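Local coordinates for iron-chelator utilization protein (Thermobifida fusca TM51, PDB 4YHB) that binds FAD and, as a member of the siderophore-interacting protein family, probably reduces the iron of ferric siderophores so that the metal can be released, at residues S40-L45 / K97-T102; V84-Y89 / V260-H265; R157-L162 / L183-G188. One frame throughout, in Å; residues are numbered along the deposited sequence.

Interaction 1 of 3, residues S40-L45 / K97-T102. Unlike the reference sequence in segment 97-102: Arg99 (reference Gly).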
loop_
_atom_site.group_PDB
_atom_site.type_symbol
_atom_site.label_atom_id
_atom_site.label_comp_id
_atom_site.label_asym_id
_atom_site.label_seq_id
_atom_site.Cartn_x
_atom_site.Cartn_y
_atom_site.Cartn_z
ATOM N N SER A 40 5.742 23.064 -0.643
ATOM C CA SER A 40 5.434 23.595 -1.965
ATOM C C SER A 40 5.742 22.615 -3.102
ATOM O O SER A 40 5.126 22.697 -4.166
ATOM C CB SER A 40 6.191 24.916 -2.197
ATOM O OG SER A 40 7.590 24.745 -2.031
ATOM N N ASP A 41 6.666 21.676 -2.897
ATOM C CA ASP A 41 6.947 20.691 -3.952
ATOM C C ASP A 41 5.727 19.828 -4.283
ATOM O O ASP A 41 5.704 19.172 -5.321
ATOM C CB ASP A 41 8.121 19.765 -3.584
ATOM C CG ASP A 41 9.472 20.409 -3.801
ATOM O OD1 ASP A 41 9.500 21.560 -4.292
ATOM O OD2 ASP A 41 10.510 19.760 -3.506
ATOM N N ILE A 42 4.709 19.825 -3.423
ATOM C CA ILE A 42 3.566 18.937 -3.653
ATOM C C ILE A 42 2.725 19.398 -4.848
ATOM O O ILE A 42 1.877 18.653 -5.345
ATOM C CB ILE A 42 2.669 18.809 -2.397
ATOM C CG1 ILE A 42 1.991 17.432 -2.371
ATOM C CG2 ILE A 42 1.637 19.918 -2.326
ATOM C CD1 ILE A 42 1.245 17.137 -1.085
ATOM N N ALA A 43 2.977 20.617 -5.330
ATOM C CA ALA A 43 2.333 21.102 -6.548
ATOM C C ALA A 43 2.472 20.119 -7.700
ATOM O O ALA A 43 3.559 19.585 -7.956
ATOM C CB ALA A 43 2.915 22.465 -6.960
ATOM N N GLY A 44 1.362 19.879 -8.390
ATOM C CA GLY A 44 1.354 19.006 -9.548
ATOM C C GLY A 44 1.200 17.532 -9.219
ATOM O O GLY A 44 1.038 16.702 -10.113
ATOM N N LEU A 45 1.271 17.189 -7.939
ATOM C CA LEU A 45 1.119 15.785 -7.555
ATOM C C LEU A 45 -0.294 15.302 -7.883
ATOM O O LEU A 45 -1.262 16.023 -7.660
ATOM C CB LEU A 45 1.431 15.592 -6.064
ATOM C CG LEU A 45 1.391 14.156 -5.513
ATOM C CD1 LEU A 45 2.491 13.317 -6.131
ATOM C CD2 LEU A 45 1.505 14.152 -3.983
ATOM N N LYS A 97 -6.504 20.221 -2.155
ATOM C CA LYS A 97 -6.760 21.555 -1.622
ATOM C C LYS A 97 -5.996 21.786 -0.321
ATOM O O LYS A 97 -5.450 22.867 -0.107
ATOM C CB LYS A 97 -8.258 21.795 -1.410
ATOM C CG LYS A 97 -8.553 23.150 -0.763
ATOM C CD LYS A 97 -10.039 23.435 -0.608
ATOM C CE LYS A 97 -10.477 24.545 -1.556
ATOM N NZ LYS A 97 -11.928 24.851 -1.427
ATOM N N ALA A 98 -5.936 20.767 0.537
ATOM C CA ALA A 98 -5.127 20.840 1.751
ATOM C C ALA A 98 -3.640 20.796 1.416
ATOM O O ALA A 98 -2.795 21.193 2.225
ATOM C CB ALA A 98 -5.491 19.698 2.709
ATOM N N ARG A 99 -3.337 20.304 0.214
ATOM C CA ARG A 99 -1.968 20.113 -0.259
ATOM C C ARG A 99 -1.206 19.209 0.693
ATOM O O ARG A 99 -0.121 19.553 1.157
ATOM C CB ARG A 99 -1.244 21.454 -0.423
ATOM C CG ARG A 99 -1.963 22.402 -1.366
ATOM C CD ARG A 99 -1.089 23.584 -1.774
ATOM N NE ARG A 99 -0.827 23.564 -3.211
ATOM C CZ ARG A 99 0.386 23.559 -3.760
ATOM N NH1 ARG A 99 1.474 23.593 -2.997
ATOM N NH2 ARG A 99 0.506 23.532 -5.079
ATOM N N LEU A 100 -1.793 18.056 0.987
ATOM C CA LEU A 100 -1.191 17.109 1.922
ATOM C C LEU A 100 -1.247 15.682 1.378
ATOM O O LEU A 100 -2.283 15.244 0.891
ATOM C CB LEU A 100 -1.901 17.173 3.280
ATOM C CG LEU A 100 -1.680 18.357 4.225
ATOM C CD1 LEU A 100 -2.554 18.199 5.479
ATOM C CD2 LEU A 100 -0.203 18.516 4.609
ATOM N N LEU A 101 -0.119 14.978 1.457
ATOM C CA LEU A 101 -0.020 13.577 1.061
ATOM C C LEU A 101 0.004 12.711 2.306
ATOM O O LEU A 101 0.900 12.863 3.132
ATOM C CB LEU A 101 1.246 13.337 0.230
ATOM C CG LEU A 101 1.699 11.890 0.021
ATOM C CD1 LEU A 101 0.620 11.080 -0.688
ATOM C CD2 LEU A 101 3.037 11.824 -0.748
ATOM N N THR A 102 -0.967 11.803 2.434
ATOM C CA THR A 102 -1.039 10.928 3.600
ATOM C C THR A 102 -0.470 9.540 3.299
ATOM O O THR A 102 -0.818 8.910 2.291
ATOM C CB THR A 102 -2.483 10.775 4.107
ATOM O OG1 THR A 102 -2.997 12.064 4.445
ATOM C CG2 THR A 102 -2.529 9.879 5.350
#

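Interaction 2 of 3, residues V84-Y89 / V260-H265. With ZN (zinc ion), chain D; FAD (flavin-adenine dinucleotide), chain C.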
loop_
_atom_site.group_PDB
_atom_site.type_symbol
_atom_site.label_atom_id
_atom_site.label_comp_id
_atom_site.label_asym_id
_atom_site.label_seq_id
_atom_site.Cartn_x
_atom_site.Cartn_y
_atom_site.Cartn_z
ATOM N N VAL A 84 21.597 5.363 -1.199
ATOM C CA VAL A 84 20.167 5.612 -1.366
ATOM C C VAL A 84 19.351 4.615 -0.548
ATOM O O VAL A 84 19.689 3.438 -0.449
ATOM C CB VAL A 84 19.718 5.535 -2.843
ATOM C CG1 VAL A 84 20.416 6.622 -3.670
ATOM C CG2 VAL A 84 19.991 4.158 -3.420
ATOM N N ILE A 85 18.276 5.109 0.046
ATOM C CA ILE A 85 17.341 4.259 0.770
ATOM C C ILE A 85 15.949 4.612 0.318
ATOM O O ILE A 85 15.357 5.548 0.838
ATOM C CB ILE A 85 17.434 4.445 2.294
ATOM C CG1 ILE A 85 18.874 4.250 2.774
ATOM C CG2 ILE A 85 16.476 3.448 3.017
ATOM C CD1 ILE A 85 19.096 4.610 4.229
ATOM N N TYR A 86 15.436 3.897 -0.678
ATOM C CA TYR A 86 14.102 4.194 -1.162
ATOM C C TYR A 86 13.231 2.952 -1.003
ATOM O O TYR A 86 13.728 1.826 -1.081
ATOM C CB TYR A 86 14.129 4.688 -2.621
ATOM C CG TYR A 86 14.664 3.688 -3.623
ATOM C CD1 TYR A 86 13.834 2.736 -4.190
ATOM C CD2 TYR A 86 16.004 3.703 -4.006
ATOM C CE1 TYR A 86 14.318 1.813 -5.100
ATOM C CE2 TYR A 86 16.499 2.776 -4.914
ATOM C CZ TYR A 86 15.650 1.835 -5.454
ATOM O OH TYR A 86 16.125 0.915 -6.363
ATOM N N ARG A 87 11.938 3.172 -0.771
ATOM C CA ARG A 87 10.981 2.093 -0.513
ATOM C C ARG A 87 9.612 2.511 -1.026
ATOM O O ARG A 87 9.278 3.699 -0.999
ATOM C CB ARG A 87 10.874 1.775 0.993
ATOM C CG ARG A 87 12.189 1.511 1.731
ATOM C CD ARG A 87 12.754 0.166 1.365
ATOM N NE ARG A 87 13.884 -0.228 2.205
ATOM C CZ ARG A 87 15.161 -0.155 1.834
ATOM N NH1 ARG A 87 15.484 0.324 0.640
ATOM N NH2 ARG A 87 16.115 -0.571 2.660
ATOM N N ASP A 88 8.816 1.535 -1.465
ATOM C CA ASP A 88 7.458 1.775 -1.956
ATOM C C ASP A 88 6.468 1.944 -0.810
ATOM O O ASP A 88 6.409 1.090 0.076
ATOM C CB ASP A 88 6.975 0.601 -2.809
ATOM C CG ASP A 88 7.539 0.614 -4.202
ATOM O OD1 ASP A 88 8.517 1.347 -4.460
ATOM O OD2 ASP A 88 7.010 -0.135 -5.046
ATOM N N TYR A 89 5.672 3.008 -0.856
ATOM C CA TYR A 89 4.575 3.208 0.088
ATOM C C TYR A 89 3.349 3.715 -0.665
ATOM O O TYR A 89 3.453 4.486 -1.626
ATOM C CB TYR A 89 4.963 4.199 1.212
ATOM C CG TYR A 89 5.859 3.584 2.262
ATOM C CD1 TYR A 89 7.238 3.647 2.141
ATOM C CD2 TYR A 89 5.318 2.897 3.357
ATOM C CE1 TYR A 89 8.068 3.071 3.081
ATOM C CE2 TYR A 89 6.145 2.303 4.317
ATOM C CZ TYR A 89 7.525 2.396 4.164
ATOM O OH TYR A 89 8.378 1.829 5.078
ATOM N N VAL A 260 13.960 -10.405 2.333
ATOM C CA VAL A 260 14.307 -9.574 1.180
ATOM C C VAL A 260 14.153 -8.098 1.525
ATOM O O VAL A 260 13.126 -7.678 2.052
ATOM C CB VAL A 260 13.432 -9.905 -0.042
ATOM C CG1 VAL A 260 13.790 -9.008 -1.250
ATOM C CG2 VAL A 260 13.553 -11.384 -0.403
ATOM N N SER A 261 15.177 -7.310 1.238
ATOM C CA SER A 261 15.097 -5.873 1.474
ATOM C C SER A 261 14.682 -5.160 0.190
ATOM O O SER A 261 15.233 -5.421 -0.885
ATOM C CB SER A 261 16.439 -5.347 1.998
ATOM O OG SER A 261 16.421 -3.940 2.112
ATOM N N ASN A 262 13.700 -4.264 0.307
ATOM C CA ASN A 262 13.231 -3.443 -0.809
ATOM C C ASN A 262 12.848 -4.279 -2.031
ATOM O O ASN A 262 13.386 -4.085 -3.122
ATOM C CB ASN A 262 14.296 -2.397 -1.198
ATOM C CG ASN A 262 13.749 -1.317 -2.135
ATOM O OD1 ASN A 262 12.538 -1.103 -2.214
ATOM N ND2 ASN A 262 14.642 -0.639 -2.850
ATOM N N LEU A 263 11.928 -5.223 -1.829
ATOM C CA LEU A 263 11.391 -6.031 -2.919
ATOM C C LEU A 263 10.885 -5.168 -4.063
ATOM O O LEU A 263 10.132 -4.227 -3.830
ATOM C CB LEU A 263 10.242 -6.911 -2.413
ATOM C CG LEU A 263 9.526 -7.735 -3.487
ATOM C CD1 LEU A 263 10.476 -8.824 -3.986
ATOM C CD2 LEU A 263 8.235 -8.369 -2.941
ATOM N N ASP A 264 11.292 -5.489 -5.293
ATOM C CA ASP A 264 10.787 -4.782 -6.471
ATOM C C ASP A 264 9.552 -5.499 -6.995
ATOM O O ASP A 264 9.647 -6.585 -7.557
ATOM C CB ASP A 264 11.868 -4.706 -7.555
ATOM C CG ASP A 264 11.422 -3.942 -8.810
ATOM O OD1 ASP A 264 10.241 -3.538 -8.942
ATOM O OD2 ASP A 264 12.292 -3.744 -9.686
ATOM N N HIS A 265 8.384 -4.895 -6.836
ATOM C CA HIS A 265 7.167 -5.614 -7.201
ATOM C C HIS A 265 6.889 -5.565 -8.708
ATOM O O HIS A 265 5.947 -6.190 -9.197
ATOM C CB HIS A 265 5.981 -5.074 -6.391
ATOM C CG HIS A 265 5.417 -3.789 -6.910
ATOM N ND1 HIS A 265 4.063 -3.581 -7.060
ATOM C CD2 HIS A 265 6.027 -2.658 -7.342
ATOM C CE1 HIS A 265 3.860 -2.357 -7.523
ATOM N NE2 HIS A 265 5.033 -1.793 -7.737
HETATM ZN ZN ZN D . 5.201 0.142 -8.706
HETATM P PA FAD C . 13.428 -3.359 4.168
HETATM O O1A FAD C . 14.860 -2.806 4.188
HETATM O O2A FAD C . 12.824 -3.360 2.712
HETATM O O5B FAD C . 13.493 -4.912 4.593
HETATM C C5B FAD C . 14.286 -5.317 5.650
HETATM C C4B FAD C . 13.704 -6.608 6.258
HETATM O O4B FAD C . 12.479 -6.382 6.900
HETATM C C3B FAD C . 13.467 -7.658 5.257
HETATM O O3B FAD C . 13.820 -8.860 5.862
HETATM C C2B FAD C . 12.064 -7.609 5.017
HETATM O O2B FAD C . 11.482 -8.867 4.696
HETATM C C1B FAD C . 11.505 -7.173 6.305
HETATM N N9A FAD C . 10.277 -6.394 6.220
HETATM C C8A FAD C . 9.977 -5.445 5.306
HETATM N N7A FAD C . 8.763 -4.951 5.582
HETATM C C5A FAD C . 8.308 -5.560 6.702
HETATM C C6A FAD C . 7.137 -5.464 7.454
HETATM N N6A FAD C . 6.128 -4.537 7.078
HETATM N N1A FAD C . 6.980 -6.241 8.539
HETATM C C2A FAD C . 7.938 -7.118 8.908
HETATM N N3A FAD C . 9.072 -7.235 8.210
HETATM C C4A FAD C . 9.266 -6.481 7.104
HETATM N N1 FAD C . 4.278 -0.719 3.477
HETATM C C2 FAD C . 3.666 0.045 4.383
HETATM O O2 FAD C . 3.966 -0.051 5.563
HETATM N N3 FAD C . 2.712 0.926 3.950
HETATM C C4 FAD C . 2.382 1.039 2.645
HETATM O O4 FAD C . 1.528 1.853 2.322
HETATM C C4X FAD C . 3.000 0.246 1.678
HETATM N N5 FAD C . 2.697 0.312 0.330
HETATM C C5X FAD C . 3.355 -0.477 -0.551
HETATM C C6 FAD C . 3.059 -0.407 -1.916
HETATM C C7 FAD C . 3.657 -1.128 -2.740
HETATM C C7M FAD C . 3.242 -0.960 -4.214
HETATM C C8 FAD C . 4.552 -1.955 -2.500
HETATM C C8M FAD C . 5.233 -2.812 -3.529
HETATM C C9 FAD C . 4.965 -2.148 -1.209
HETATM C C9A FAD C . 4.390 -1.394 -0.010
HETATM N N10 FAD C . 4.652 -1.448 1.286
HETATM C C10 FAD C . 3.984 -0.655 2.152
HETATM C "C1'" FAD C . 5.674 -2.394 1.785
HETATM C "C2'" FAD C . 7.016 -1.756 1.972
HETATM O "O2'" FAD C . 7.471 -1.282 0.768
HETATM C "C3'" FAD C . 7.987 -2.835 2.569
HETATM O "O3'" FAD C . 7.405 -3.305 3.744
HETATM C "C4'" FAD C . 9.416 -2.395 2.736
HETATM O "O4'" FAD C . 10.234 -3.485 2.788
HETATM C "C5'" FAD C . 9.660 -1.587 4.022
HETATM O "O5'" FAD C . 10.881 -0.887 4.010
HETATM P P FAD C . 11.898 -1.233 5.168
HETATM O O1P FAD C . 13.111 -0.346 4.810
HETATM O O2P FAD C . 11.064 -1.092 6.471
HETATM O O3P FAD C . 12.638 -2.618 5.348
HETATM O O HOH W 1 8.596 -2.384 -5.336
HETATM O O HOH W 2 11.244 0.388 -4.294
HETATM O O HOH W 3 9.897 -1.025 -1.487
HETATM O O HOH W 4 6.929 0.598 -7.459
HETATM O O HOH W 5 3.490 -0.118 -10.030
HETATM O O HOH W 6 5.597 2.124 -9.749
#

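Interaction 3 of 3, residues R157-L162 / L183-G188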
loop_
_atom_site.group_PDB
_atom_site.type_symbol
_atom_site.label_atom_id
_atom_site.label_comp_id
_atom_site.label_asym_id
_atom_site.label_seq_id
_atom_site.Cartn_x
_atom_site.Cartn_y
_atom_site.Cartn_z
ATOM N N ARG A 157 -8.190 2.322 1.380
ATOM C CA ARG A 157 -8.494 3.428 0.476
ATOM C C ARG A 157 -9.542 3.001 -0.543
ATOM O O ARG A 157 -10.465 3.749 -0.836
ATOM C CB ARG A 157 -7.242 3.930 -0.252
ATOM C CG ARG A 157 -7.582 4.989 -1.295
ATOM C CD ARG A 157 -6.358 5.658 -1.884
ATOM N NE ARG A 157 -6.731 6.536 -3.001
ATOM C CZ ARG A 157 -5.862 7.205 -3.750
ATOM N NH1 ARG A 157 -4.565 7.106 -3.490
ATOM N NH2 ARG A 157 -6.288 7.977 -4.757
ATOM N N ARG A 158 -9.387 1.793 -1.075
ATOM C CA ARG A 158 -10.353 1.215 -2.005
ATOM C C ARG A 158 -11.747 1.134 -1.381
ATOM O O ARG A 158 -12.727 1.627 -1.946
ATOM C CB ARG A 158 -9.889 -0.171 -2.444
ATOM C CG ARG A 158 -10.873 -0.938 -3.320
ATOM C CD ARG A 158 -11.195 -0.130 -4.544
ATOM N NE ARG A 158 -11.223 -0.931 -5.764
ATOM C CZ ARG A 158 -11.668 -0.455 -6.921
ATOM N NH1 ARG A 158 -12.108 0.796 -6.977
ATOM N NH2 ARG A 158 -11.664 -1.213 -8.011
ATOM N N ILE A 159 -11.824 0.525 -0.204
ATOM C CA ILE A 159 -13.091 0.383 0.498
ATOM C C ILE A 159 -13.770 1.733 0.734
ATOM O O ILE A 159 -14.974 1.871 0.520
ATOM C CB ILE A 159 -12.892 -0.333 1.841
ATOM C CG1 ILE A 159 -12.573 -1.797 1.590
ATOM C CG2 ILE A 159 -14.135 -0.238 2.685
ATOM C CD1 ILE A 159 -12.223 -2.586 2.840
ATOM N N GLU A 160 -13.005 2.739 1.145
ATOM C CA GLU A 160 -13.612 4.009 1.502
ATOM C C GLU A 160 -14.037 4.816 0.266
ATOM O O GLU A 160 -14.816 5.752 0.381
ATOM C CB GLU A 160 -12.666 4.807 2.407
ATOM C CG GLU A 160 -12.535 4.135 3.785
ATOM C CD GLU A 160 -11.772 4.949 4.823
ATOM O OE1 GLU A 160 -10.934 5.809 4.432
ATOM O OE2 GLU A 160 -12.007 4.707 6.037
ATOM N N GLU A 161 -13.563 4.425 -0.912
ATOM C CA GLU A 161 -13.902 5.131 -2.152
ATOM C C GLU A 161 -15.012 4.430 -2.953
ATOM O O GLU A 161 -15.534 4.978 -3.926
ATOM C CB GLU A 161 -12.643 5.302 -3.016
ATOM C CG GLU A 161 -11.638 6.270 -2.400
ATOM C CD GLU A 161 -10.343 6.424 -3.201
ATOM O OE1 GLU A 161 -10.165 5.718 -4.228
ATOM O OE2 GLU A 161 -9.500 7.258 -2.786
ATOM N N LEU A 162 -15.376 3.223 -2.537
ATOM C CA LEU A 162 -16.433 2.471 -3.207
ATOM C C LEU A 162 -17.796 3.151 -3.061
ATOM O O LEU A 162 -18.096 3.727 -2.013
ATOM C CB LEU A 162 -16.507 1.042 -2.654
ATOM C CG LEU A 162 -15.380 0.094 -3.061
ATOM C CD1 LEU A 162 -15.516 -1.239 -2.358
ATOM C CD2 LEU A 162 -15.354 -0.103 -4.574
ATOM N N LEU A 183 -13.271 1.505 9.493
ATOM C CA LEU A 183 -13.269 1.911 8.093
ATOM C C LEU A 183 -14.635 2.416 7.633
ATOM O O LEU A 183 -15.670 1.894 8.050
ATOM C CB LEU A 183 -12.827 0.737 7.219
ATOM C CG LEU A 183 -11.421 0.186 7.476
ATOM C CD1 LEU A 183 -11.146 -0.993 6.560
ATOM C CD2 LEU A 183 -10.371 1.282 7.264
ATOM N N ASP A 184 -14.631 3.420 6.762
ATOM C CA ASP A 184 -15.868 3.943 6.186
ATOM C C ASP A 184 -16.256 3.127 4.957
ATOM O O ASP A 184 -15.940 3.493 3.828
ATOM C CB ASP A 184 -15.719 5.419 5.814
ATOM C CG ASP A 184 -17.059 6.129 5.680
ATOM O OD1 ASP A 184 -18.108 5.443 5.652
ATOM O OD2 ASP A 184 -17.062 7.375 5.594
ATOM N N ALA A 185 -16.946 2.022 5.192
ATOM C CA ALA A 185 -17.241 1.052 4.149
ATOM C C ALA A 185 -18.689 1.177 3.680
ATOM O O ALA A 185 -19.534 1.704 4.413
ATOM C CB ALA A 185 -16.966 -0.351 4.665
ATOM N N PRO A 186 -18.982 0.696 2.457
ATOM C CA PRO A 186 -20.375 0.670 2.005
ATOM C C PRO A 186 -21.255 -0.135 2.950
ATOM O O PRO A 186 -20.757 -0.973 3.712
ATOM C CB PRO A 186 -20.291 -0.008 0.635
ATOM C CG PRO A 186 -18.893 0.256 0.167
ATOM C CD PRO A 186 -18.057 0.212 1.414
ATOM N N GLU A 187 -22.555 0.131 2.896
ATOM C CA GLU A 187 -23.519 -0.574 3.722
ATOM C C GLU A 187 -23.439 -2.076 3.475
ATOM O O GLU A 187 -23.379 -2.523 2.331
ATOM C CB GLU A 187 -24.934 -0.058 3.442
ATOM C CG GLU A 187 -26.024 -0.696 4.301
ATOM C CD GLU A 187 -25.900 -0.350 5.777
ATOM O OE1 GLU A 187 -25.168 0.608 6.116
ATOM O OE2 GLU A 187 -26.530 -1.048 6.601
ATOM N N GLY A 188 -23.406 -2.848 4.555
ATOM C CA GLY A 188 -23.405 -4.293 4.454
ATOM C C GLY A 188 -22.054 -4.915 4.158
ATOM O O GLY A 188 -21.963 -6.125 3.949
#

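Interaction 1 of 3, residues S40-L45 / K97-T102
The side chains of Ile42 and Arg99 run antiparallel alongside one another in an apolar packing contact, without a direct hydrogen bond, between the loop that follows strand 32-38 and the start of strand 100-106. Two branches of Ile42 divide the work. CG1 lies anti to the backbone N (chi1 -150°), which carries Ile42 CD1 against the strand backbone, 3.6 Å from Leu101 N and equally near Arg99 O. Ile42 CG2 instead comes up to one face of the guanidinium, 3.7 Å from Arg99 NH1. This arginine, which replaces a glycine of the reference sequence, has positive backbone angles and belongs with Leu100 to a G1 beta bulge opposite Asp95, where strand 86-95 turns back into strand 100-106 of the antiparallel barrel in the FAD-binding domain. A bend at chi3 (116°) brings its guanidinium round to the loop, and Ala43 CB meets the edge of that group 3.2 Å from Arg99 NH2. The loop is shaped by a type II beta turn from Ile42 to Leu45, closed by Leu45 N to Ile42 O at 3.0 Å. At its end Leu45 CD2 faces Leu101 CD2 at 4.3 Å, on the buried side where Phe94 also packs against Ile42 and Leu45.

Interaction 2 of 3, residues V84-Y89 / V260-H265
Asn262 fits closely against Tyr86 and Arg87, whereas Asp88 and His265, farther along, are joined largely through water. At the close end the amide stands nearly upright on the tyrosine ring, the planes 82° apart, with Asn262 ND2 over one ring face and 3.3 Å from Tyr86 CE1. Asn262 CB lies over one face of the Arg87 guanidinium, 3.5 Å from Arg87 NH1. That guanidinium is held by several bonds: NH1 donates to Tyr86 O from above the carbonyl plane, Arg87 NE reaches FAD O1P at 2.7 Å, and NH2 shares FAD O1A with Ser261 OG. A bend at chi2 (-73°) lets Arg87 span both phosphates, and Asn262 N donates to FAD O2A, 2.7 Å away on the one that carries O1A. The looser side contains ordered waters. One links Asp88 OD2 to Leu263 O and His265 N, and two more run from Asn262 OD1 to OD1 and N of Asp88. The carboxylate also forms a salt bridge with Lys55. His265 ND1 bonds to Asp253, while NE2 binds zinc at 2.2 Å; His53, His266 and three waters complete the site, and one of those waters donates to Asp88 OD2. One face of the histidine ring lies against the flavin methyl C8M, 3.5 Å from His265 CG. Barrel strand and C-terminal loop thus line one side of the FAD pocket, consistent with the flavin site of siderophore-interacting reductases.

Interaction 3 of 3, residues R157-L162 / L183-G188
The side chain of Glu160 lies roughly square to that of Asp184, the carboxylate planes 85° apart, and the glutamate reaches the other segment's backbone rather than its acid. Extended beyond CG, with that atom anti to its own carbonyl carbon (chi1 -69°), Glu160 sets OE2 3.0 Å from Asp184 N. The bond is almost straight, 177° at the hydrogen, and uses the anti side of the carboxylate. Behind it Glu160 CA makes a CH...O contact with Asp184 O at 3.3 Å, so Glu160 meets both the backbone N and the backbone O of Asp184, the centre of an inverse gamma turn. OE1 pairs with Arg92 and Arg93, which probably offsets the nearness of the aspartate charge. Replacing Glu160 by an alanine would probably leave Asp184 N without its acceptor and these two arginines without a shared carboxylate. On the apolar side Ile159 lies roughly perpendicular to Leu183, with Ile159 CD1 4.2 Å from Leu183 CD1, while Ile159 CG2 presses tightly on Ala185 CB at 3.5 Å. Pro186 follows alongside, with CD 3.6 Å from Ile159 O and CG 3.8 Å from Leu162 CB. The end of helix 152-161 and the loop before strand 190-195 thereby pack together over the parallel sheet: Phe172 and Val168 of strand 167-174 lie against both segments, and Leu145 and Tyr143 of strand 142-147 extend the layer beneath the helix.

After its first barrel strands the chain reaches the 40-45 loop and later strand 86-95, and turns back at 97-102, where interaction 1 closes a loop within the barrel. Strand 86-95 has by then supplied the first half of interaction 2, so the two contacts cross, and their strands are neighbours in one sheet. The chain next builds the parallel-sheet domain, in which interaction 3 opens and closes a short local loop, wholly within the span of interaction 2. Only at 260-265, after strand 250-256, does interaction 2 close, joining the C-terminal tail to the barrel. Interactions 2 and 3 lie on opposite sides of the chain's centre, their own centres about 28 Å apart.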